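DUF5012 domain-containing protein (Bacteroides thetaiotaomicron, PDB 5FQ8) is a lipoprotein of unknown biochemical role, probably displayed at the cell surface of this gut bacterium, that is found in complex with other proteins. Local coordinates at residues G[105-111]-G[203-209]. Residues are numbered along the deposited sequence; the frame is centred on the assembly and turned at random.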
loop_
_atom_site.group_PDB
_atom_site.type_symbol
_atom_site.label_atom_id
_atom_site.label_comp_id
_atom_site.label_asym_id
_atom_site.label_seq_id
_atom_site.Cartn_x
_atom_site.Cartn_y
_atom_site.Cartn_z
ATOM N N GLY G 105 -27.174 -49.400 -27.821
ATOM C CA GLY G 105 -28.460 -49.039 -27.258
ATOM C C GLY G 105 -28.792 -49.662 -25.919
ATOM O O GLY G 105 -29.657 -50.535 -25.838
ATOM N N SER G 106 -28.129 -49.218 -24.857
ATOM C CA SER G 106 -28.430 -49.680 -23.510
ATOM C C SER G 106 -28.768 -48.487 -22.632
ATOM O O SER G 106 -28.031 -47.494 -22.605
ATOM C CB SER G 106 -27.264 -50.469 -22.923
ATOM O OG SER G 106 -26.914 -51.536 -23.790
ATOM N N LYS G 107 -29.875 -48.602 -21.904
ATOM C CA LYS G 107 -30.484 -47.461 -21.244
ATOM C C LYS G 107 -31.221 -47.929 -19.999
ATOM O O LYS G 107 -31.458 -49.123 -19.798
ATOM C CB LYS G 107 -31.449 -46.750 -22.192
ATOM C CG LYS G 107 -31.246 -45.261 -22.323
ATOM C CD LYS G 107 -31.870 -44.748 -23.610
ATOM C CE LYS G 107 -31.214 -45.387 -24.824
ATOM N NZ LYS G 107 -29.730 -45.368 -24.700
ATOM N N ARG G 108 -31.588 -46.964 -19.164
ATOM C CA ARG G 108 -32.522 -47.213 -18.080
ATOM C C ARG G 108 -33.912 -47.474 -18.658
ATOM O O ARG G 108 -34.109 -47.552 -19.873
ATOM C CB ARG G 108 -32.553 -46.020 -17.129
ATOM C CG ARG G 108 -32.065 -46.236 -15.707
ATOM C CD ARG G 108 -31.908 -44.862 -15.054
ATOM N NE ARG G 108 -31.833 -44.886 -13.600
ATOM C CZ ARG G 108 -32.887 -44.745 -12.806
ATOM N NH1 ARG G 108 -34.088 -44.583 -13.340
ATOM N NH2 ARG G 108 -32.744 -44.770 -11.488
ATOM N N THR G 109 -34.896 -47.603 -17.774
ATOM C CA THR G 109 -36.281 -47.730 -18.213
ATOM C C THR G 109 -37.227 -47.257 -17.115
ATOM O O THR G 109 -38.297 -46.708 -17.398
ATOM C CB THR G 109 -36.587 -49.175 -18.619
ATOM O OG1 THR G 109 -35.652 -49.601 -19.616
ATOM C CG2 THR G 109 -37.996 -49.293 -19.180
ATOM N N ALA G 110 -36.840 -47.451 -15.861
ATOM C CA ALA G 110 -37.640 -46.964 -14.751
ATOM C C ALA G 110 -36.741 -46.559 -13.596
ATOM O O ALA G 110 -35.777 -47.256 -13.288
ATOM C CB ALA G 110 -38.638 -48.018 -14.311
ATOM N N PRO G 111 -37.040 -45.415 -12.959
ATOM C CA PRO G 111 -38.049 -44.434 -13.384
ATOM C C PRO G 111 -37.565 -43.466 -14.475
ATOM O O PRO G 111 -38.397 -42.942 -15.209
ATOM C CB PRO G 111 -38.362 -43.672 -12.086
ATOM C CG PRO G 111 -37.913 -44.587 -10.983
ATOM C CD PRO G 111 -36.697 -45.253 -11.538
ATOM N N GLN G 203 -38.555 -50.932 -8.624
ATOM C CA GLN G 203 -38.962 -49.923 -9.594
ATOM C C GLN G 203 -37.820 -49.550 -10.534
ATOM O O GLN G 203 -37.723 -48.397 -10.968
ATOM C CB GLN G 203 -39.504 -48.671 -8.891
ATOM C CG GLN G 203 -38.507 -47.952 -7.992
ATOM C CD GLN G 203 -38.653 -48.325 -6.533
ATOM O OE1 GLN G 203 -38.765 -49.500 -6.184
ATOM N NE2 GLN G 203 -38.658 -47.319 -5.668
ATOM N N LEU G 204 -36.957 -50.510 -10.864
ATOM C CA LEU G 204 -35.853 -50.311 -11.792
ATOM C C LEU G 204 -35.906 -51.366 -12.889
ATOM O O LEU G 204 -36.446 -52.457 -12.692
ATOM C CB LEU G 204 -34.499 -50.383 -11.074
ATOM C CG LEU G 204 -33.841 -49.061 -10.682
ATOM C CD1 LEU G 204 -32.867 -49.288 -9.561
ATOM C CD2 LEU G 204 -33.121 -48.453 -11.862
ATOM N N SER G 205 -35.352 -51.023 -14.051
ATOM C CA SER G 205 -35.148 -51.972 -15.140
ATOM C C SER G 205 -34.318 -51.310 -16.229
ATOM O O SER G 205 -34.371 -50.090 -16.412
ATOM C CB SER G 205 -36.468 -52.474 -15.727
ATOM O OG SER G 205 -36.893 -51.628 -16.771
ATOM N N PHE G 206 -33.562 -52.129 -16.953
ATOM C CA PHE G 206 -32.650 -51.660 -17.984
ATOM C C PHE G 206 -32.909 -52.438 -19.263
ATOM O O PHE G 206 -33.639 -53.431 -19.269
ATOM C CB PHE G 206 -31.192 -51.817 -17.544
ATOM C CG PHE G 206 -30.926 -51.307 -16.163
ATOM C CD1 PHE G 206 -31.114 -52.123 -15.061
ATOM C CD2 PHE G 206 -30.506 -50.005 -15.963
ATOM C CE1 PHE G 206 -30.882 -51.654 -13.790
ATOM C CE2 PHE G 206 -30.274 -49.531 -14.694
ATOM C CZ PHE G 206 -30.464 -50.358 -13.605
ATOM N N ASP G 207 -32.301 -51.988 -20.362
ATOM C CA ASP G 207 -32.520 -52.604 -21.671
ATOM C C ASP G 207 -31.189 -52.785 -22.405
ATOM O O ASP G 207 -30.931 -52.222 -23.462
ATOM C CB ASP G 207 -33.503 -51.769 -22.489
ATOM C CG ASP G 207 -32.975 -50.378 -22.799
ATOM O OD1 ASP G 207 -31.895 -50.012 -22.284
ATOM O OD2 ASP G 207 -33.643 -49.654 -23.566
ATOM N N ILE G 208 -30.316 -53.613 -21.852
ATOM C CA ILE G 208 -28.946 -53.635 -22.343
ATOM C C ILE G 208 -28.759 -54.707 -23.403
ATOM O O ILE G 208 -29.632 -55.556 -23.620
ATOM C CB ILE G 208 -27.953 -53.826 -21.183
ATOM C CG1 ILE G 208 -27.807 -55.299 -20.834
ATOM C CG2 ILE G 208 -28.419 -53.069 -19.948
ATOM C CD1 ILE G 208 -26.856 -55.513 -19.705
ATOM N N ILE G 209 -27.611 -54.664 -24.069
ATOM C CA ILE G 209 -27.285 -55.600 -25.133
ATOM C C ILE G 209 -25.771 -55.606 -25.277
ATOM O O ILE G 209 -25.115 -54.574 -25.102
ATOM C CB ILE G 209 -28.011 -55.213 -26.443
ATOM C CG1 ILE G 209 -27.941 -56.345 -27.462
ATOM C CG2 ILE G 209 -27.442 -53.927 -27.014
ATOM C CD1 ILE G 209 -28.960 -56.208 -28.570
#
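In the antiparallel sheet of the C-terminal domain, strand 106-110 runs beside the strand that starts at Leu204, their short axes 4.7 Å apart and 153° from parallel. The pairing is irregular. One conventional backbone bond joins Asp207 N to Lys107 O (3.0 Å), the donor lying in the carbonyl plane, while side chains take over nearby. With CG between its own backbone N and carbonyl carbon, the Asp207 carboxylate turns back across the gap, and OD1 comes to the backbone N of Lys107, a contact modelled too short to be taken at face value. At the next step the Ser106 hydroxyl stands in for a backbone acceptor: its OG, held beside its own backbone N, takes the N-H of Ile209 over 3.2 Å, bent to 136°, as Ser106 CB rests on Ile208 CA. Replacing Ser106 by alanine removes OG and is likely to leave the Ile209 N-H without this acceptor. On the face carrying Arg108, Leu204 and Phe206, Leu204 CD2 sits over one face of the guanidinium, 3.7 Å from Arg108 NH2, and Arg108 CG meets Phe206 CE2 at 3.9 Å with guanidinium and ring planes 80° apart. Trp140 adds its ring beside Phe206 and also touches Arg108. On the other face Thr109 lies alongside Ser205. Beyond the pair, backbone hydrogen bonds tie Ser106 to Phe116 and Arg108 to Val114, and Phe206 to Val198 and Ile208 to Trp196, so the two segments form an irregular inner strand pair of the large antiparallel sheet in the C-terminal domain, with the Ser106 hydroxyl in place of one backbone acceptor.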